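Local atomic coordinates of alkyl hydroperoxide reductase E (PDB entry 5C04), a protein that probably reduces hydrogen peroxide and organic hydroperoxides to water and alcohols with thiols supplied by mycoredoxin, protecting the mycobacterial cell against oxidative stress. Residues A[12-22]-A[87-95]. The protein carries 1 engineered substitution. Sequence-based numbering, arbitrary orientation.
Sequences FTLRDQNQQLV and FTFPLLSDF
L92 lays both branches of its isobutyl group against the N-terminal β-hairpin (strands 13-16 and 21-23) and F12 just before it, the hairpin being one of the elements that peroxiredoxins carry in front of their thioredoxin-fold core. Its CD1 comes within 3.7 Å of CE1 of F12, while CD2 lies 3.7 Å from CB of D16 and also touches CG2 of V22; the leucine crosses the F12 and V22 side chains at about a right angle. Strand 91-93 is the go-between here: it pairs in parallel with strand 65-71 of the core and offers its other edge to strand 13-16. These two strands run roughly antiparallel, at 121° between their directions; the backbone bond from S93 N to R15 O joins them, and a water links R15 N to S93 O. A second link comes from the amide of Q17, a buried residue in the hairpin turn. Bent at chi2 (-95°), this side chain reaches the start of strand 91-93 and the residues just before it, where OE1 accepts from L91 N at 2.9 Å and NE2 donates almost straight (175°) to F89 O. Two bonds to one backbone fix the rotation of the amide, and a second water links NE2 to F87 O. The type I turn D16-Q19 is reinforced by D16 OD1, which takes N18 N in an Asx turn and also Q20 N, the two donors coming from opposite faces of the carboxylate plane.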
loop_
_atom_site.group_PDB
_atom_site.type_symbol
_atom_site.label_atom_id
_atom_site.label_comp_id
_atom_site.label_asym_id
_atom_site.label_seq_id
_atom_site.Cartn_x
_atom_site.Cartn_y
_atom_site.Cartn_z
ATOM N N PHE A 12 -0.812 9.083 -18.230
ATOM C CA PHE A 12 -1.241 8.901 -16.864
ATOM C C PHE A 12 -1.021 10.160 -16.068
ATOM O O PHE A 12 -0.166 10.970 -16.403
ATOM C CB PHE A 12 -0.522 7.709 -16.191
ATOM C CG PHE A 12 0.997 7.839 -16.109
ATOM C CD1 PHE A 12 1.600 8.691 -15.194
ATOM C CD2 PHE A 12 1.819 7.085 -16.944
ATOM C CE1 PHE A 12 2.985 8.803 -15.116
ATOM C CE2 PHE A 12 3.202 7.186 -16.866
ATOM C CZ PHE A 12 3.790 8.039 -15.949
ATOM N N THR A 13 -1.799 10.280 -14.989
ATOM C CA THR A 13 -1.584 11.304 -13.985
ATOM C C THR A 13 -1.627 10.626 -12.622
ATOM O O THR A 13 -2.677 10.081 -12.238
ATOM C CB THR A 13 -2.670 12.395 -14.034
ATOM O OG1 THR A 13 -2.800 12.900 -15.379
ATOM C CG2 THR A 13 -2.325 13.543 -13.083
ATOM N N LEU A 14 -0.511 10.679 -11.891
ATOM C CA LEU A 14 -0.401 10.002 -10.586
ATOM C C LEU A 14 0.228 10.921 -9.545
ATOM O O LEU A 14 0.990 11.832 -9.854
ATOM C CB LEU A 14 0.456 8.718 -10.713
ATOM C CG LEU A 14 -0.077 7.619 -11.634
ATOM C CD1 LEU A 14 0.961 6.506 -11.801
ATOM C CD2 LEU A 14 -1.403 7.012 -11.180
ATOM N N ARG A 15 -0.063 10.647 -8.287
ATOM C CA ARG A 15 0.564 11.347 -7.188
ATOM C C ARG A 15 1.970 10.860 -6.857
ATOM O O ARG A 15 2.211 9.642 -6.758
ATOM C CB ARG A 15 -0.288 11.158 -5.938
ATOM C CG ARG A 15 -1.741 11.559 -6.085
ATOM C CD ARG A 15 -1.952 12.939 -5.509
ATOM N NE ARG A 15 -3.326 13.354 -5.708
ATOM C CZ ARG A 15 -3.712 14.614 -5.799
ATOM N NH1 ARG A 15 -2.815 15.595 -5.708
ATOM N NH2 ARG A 15 -4.986 14.888 -6.005
ATOM N N ASP A 16 2.893 11.787 -6.617
ATOM C CA ASP A 16 4.205 11.430 -6.074
ATOM C C ASP A 16 4.208 11.397 -4.552
ATOM O O ASP A 16 3.151 11.600 -3.915
ATOM C CB ASP A 16 5.337 12.326 -6.670
ATOM C CG ASP A 16 5.336 13.766 -6.142
ATOM O OD1 ASP A 16 4.669 14.095 -5.124
ATOM O OD2 ASP A 16 6.054 14.601 -6.768
ATOM N N GLN A 17 5.366 11.136 -3.958
ATOM C CA GLN A 17 5.498 10.936 -2.501
ATOM C C GLN A 17 5.130 12.176 -1.703
ATOM O O GLN A 17 4.815 12.085 -0.522
ATOM C CB GLN A 17 6.899 10.460 -2.113
ATOM C CG GLN A 17 8.040 11.427 -2.482
ATOM C CD GLN A 17 8.707 11.097 -3.808
ATOM O OE1 GLN A 17 8.045 10.859 -4.799
ATOM N NE2 GLN A 17 10.028 11.097 -3.817
ATOM N N ASN A 18 5.168 13.332 -2.356
ATOM C CA ASN A 18 4.745 14.598 -1.748
ATOM C C ASN A 18 3.302 14.994 -2.096
ATOM O O ASN A 18 2.888 16.144 -1.851
ATOM C CB ASN A 18 5.746 15.667 -2.175
ATOM C CG ASN A 18 7.136 15.371 -1.660
ATOM O OD1 ASN A 18 7.325 15.190 -0.451
ATOM N ND2 ASN A 18 8.105 15.278 -2.558
ATOM N N GLN A 19 2.541 14.051 -2.656
ATOM C CA GLN A 19 1.153 14.237 -3.101
ATOM C C GLN A 19 0.981 15.262 -4.234
ATOM O O GLN A 19 -0.119 15.737 -4.504
ATOM C CB GLN A 19 0.217 14.485 -1.900
ATOM C CG GLN A 19 0.022 13.191 -1.105
ATOM C CD GLN A 19 -0.358 13.377 0.355
ATOM O OE1 GLN A 19 0.044 12.583 1.212
ATOM N NE2 GLN A 19 -1.154 14.391 0.644
ATOM N N GLN A 20 2.077 15.550 -4.937
ATOM C CA GLN A 20 2.035 16.395 -6.137
ATOM C C GLN A 20 1.738 15.554 -7.383
ATOM O O GLN A 20 2.138 14.375 -7.458
ATOM C CB GLN A 20 3.378 17.102 -6.325
ATOM C CG GLN A 20 3.787 17.986 -5.152
ATOM C CD GLN A 20 2.954 19.246 -4.999
ATOM O OE1 GLN A 20 2.262 19.682 -5.928
ATOM N NE2 GLN A 20 3.007 19.843 -3.810
ATOM N N LEU A 21 1.057 16.141 -8.359
ATOM C CA LEU A 21 0.609 15.421 -9.535
ATOM C C LEU A 21 1.680 15.407 -10.607
ATOM O O LEU A 21 2.191 16.460 -10.987
ATOM C CB LEU A 21 -0.657 16.032 -10.101
ATOM C CG LEU A 21 -1.884 15.903 -9.194
ATOM C CD1 LEU A 21 -3.037 16.683 -9.777
ATOM C CD2 LEU A 21 -2.235 14.434 -9.020
ATOM N N VAL A 22 1.967 14.220 -11.121
ATOM C CA VAL A 22 2.932 14.040 -12.200
ATOM C C VAL A 22 2.201 13.423 -13.376
ATOM O O VAL A 22 1.517 12.425 -13.230
ATOM C CB VAL A 22 4.047 13.100 -11.746
ATOM C CG1 VAL A 22 4.976 12.767 -12.910
ATOM C CG2 VAL A 22 4.823 13.706 -10.588
ATOM N N PHE A 87 15.853 8.848 -1.504
ATOM C CA PHE A 87 15.385 8.951 -2.890
ATOM C C PHE A 87 14.855 10.371 -3.101
ATOM O O PHE A 87 13.937 10.807 -2.384
ATOM C CB PHE A 87 14.237 7.960 -3.190
ATOM C CG PHE A 87 14.570 6.507 -3.016
ATOM C CD1 PHE A 87 15.853 6.010 -3.167
ATOM C CD2 PHE A 87 13.552 5.622 -2.706
ATOM C CE1 PHE A 87 16.107 4.656 -3.036
ATOM C CE2 PHE A 87 13.806 4.266 -2.582
ATOM C CZ PHE A 87 15.077 3.792 -2.736
ATOM N N THR A 88 15.413 11.083 -4.083
ATOM C CA THR A 88 14.921 12.425 -4.430
ATOM C C THR A 88 14.156 12.491 -5.746
ATOM O O THR A 88 13.629 13.551 -6.108
ATOM C CB THR A 88 16.077 13.441 -4.498
ATOM O OG1 THR A 88 16.994 13.046 -5.520
ATOM C CG2 THR A 88 16.798 13.526 -3.168
ATOM N N PHE A 89 14.127 11.390 -6.489
ATOM C CA PHE A 89 13.343 11.303 -7.711
ATOM C C PHE A 89 11.881 10.978 -7.368
ATOM O O PHE A 89 11.598 10.568 -6.226
ATOM C CB PHE A 89 13.952 10.258 -8.676
ATOM C CG PHE A 89 14.205 8.899 -8.042
ATOM C CD1 PHE A 89 15.416 8.620 -7.413
ATOM C CD2 PHE A 89 13.219 7.911 -8.044
ATOM C CE1 PHE A 89 15.640 7.389 -6.814
ATOM C CE2 PHE A 89 13.450 6.674 -7.437
ATOM C CZ PHE A 89 14.671 6.414 -6.839
ATOM N N PRO A 90 10.955 11.110 -8.340
ATOM C CA PRO A 90 9.550 10.817 -8.050
ATOM C C PRO A 90 9.240 9.324 -7.971
ATOM O O PRO A 90 9.614 8.551 -8.861
ATOM C CB PRO A 90 8.782 11.443 -9.229
ATOM C CG PRO A 90 9.747 12.398 -9.850
ATOM C CD PRO A 90 11.099 11.808 -9.643
ATOM N N LEU A 91 8.556 8.954 -6.888
ATOM C CA LEU A 91 7.924 7.648 -6.727
ATOM C C LEU A 91 6.452 7.920 -6.858
ATOM O O LEU A 91 5.911 8.731 -6.081
ATOM C CB LEU A 91 8.199 7.080 -5.354
ATOM C CG LEU A 91 9.579 6.451 -5.134
ATOM C CD1 LEU A 91 10.708 7.452 -5.053
ATOM C CD2 LEU A 91 9.580 5.643 -3.846
ATOM N N LEU A 92 5.829 7.288 -7.850
ATOM C CA LEU A 92 4.424 7.527 -8.176
ATOM C C LEU A 92 3.531 6.422 -7.691
ATOM O O LEU A 92 3.926 5.251 -7.699
ATOM C CB LEU A 92 4.223 7.674 -9.672
ATOM C CG LEU A 92 5.098 8.712 -10.348
ATOM C CD1 LEU A 92 4.612 8.858 -11.777
ATOM C CD2 LEU A 92 5.109 10.050 -9.623
ATOM N N SER A 93 2.313 6.799 -7.272
ATOM C CA SER A 93 1.360 5.859 -6.656
ATOM C C SER A 93 0.299 5.365 -7.624
ATOM O O SER A 93 -0.616 6.122 -7.977
ATOM C CB SER A 93 0.658 6.534 -5.481
ATOM O OG SER A 93 1.551 6.738 -4.427
ATOM N N ASP A 94 0.411 4.102 -8.031
ATOM C CA ASP A 94 -0.583 3.441 -8.873
ATOM C C ASP A 94 -1.573 2.697 -7.934
ATOM O O ASP A 94 -1.788 1.494 -8.043
ATOM C CB ASP A 94 0.144 2.493 -9.858
ATOM C CG ASP A 94 -0.753 1.995 -10.993
ATOM O OD1 ASP A 94 -1.813 2.616 -11.295
ATOM O OD2 ASP A 94 -0.412 0.946 -11.588
ATOM N N PHE A 95 -2.173 3.481 -7.043
ATOM C CA PHE A 95 -2.794 2.969 -5.807
ATOM C C PHE A 95 -4.302 2.719 -5.884
ATOM O O PHE A 95 -4.791 1.682 -5.408
ATOM C CB PHE A 95 -2.519 3.956 -4.685
ATOM C CG PHE A 95 -3.294 3.688 -3.415
ATOM C CD1 PHE A 95 -2.889 2.676 -2.558
ATOM C CD2 PHE A 95 -4.378 4.477 -3.067
ATOM C CE1 PHE A 95 -3.583 2.414 -1.400
ATOM C CE2 PHE A 95 -5.081 4.219 -1.920
ATOM C CZ PHE A 95 -4.677 3.196 -1.092
HETATM O O HOH W 1 -1.789 8.552 -7.521
HETATM O O HOH W 2 11.686 12.162 -1.586
#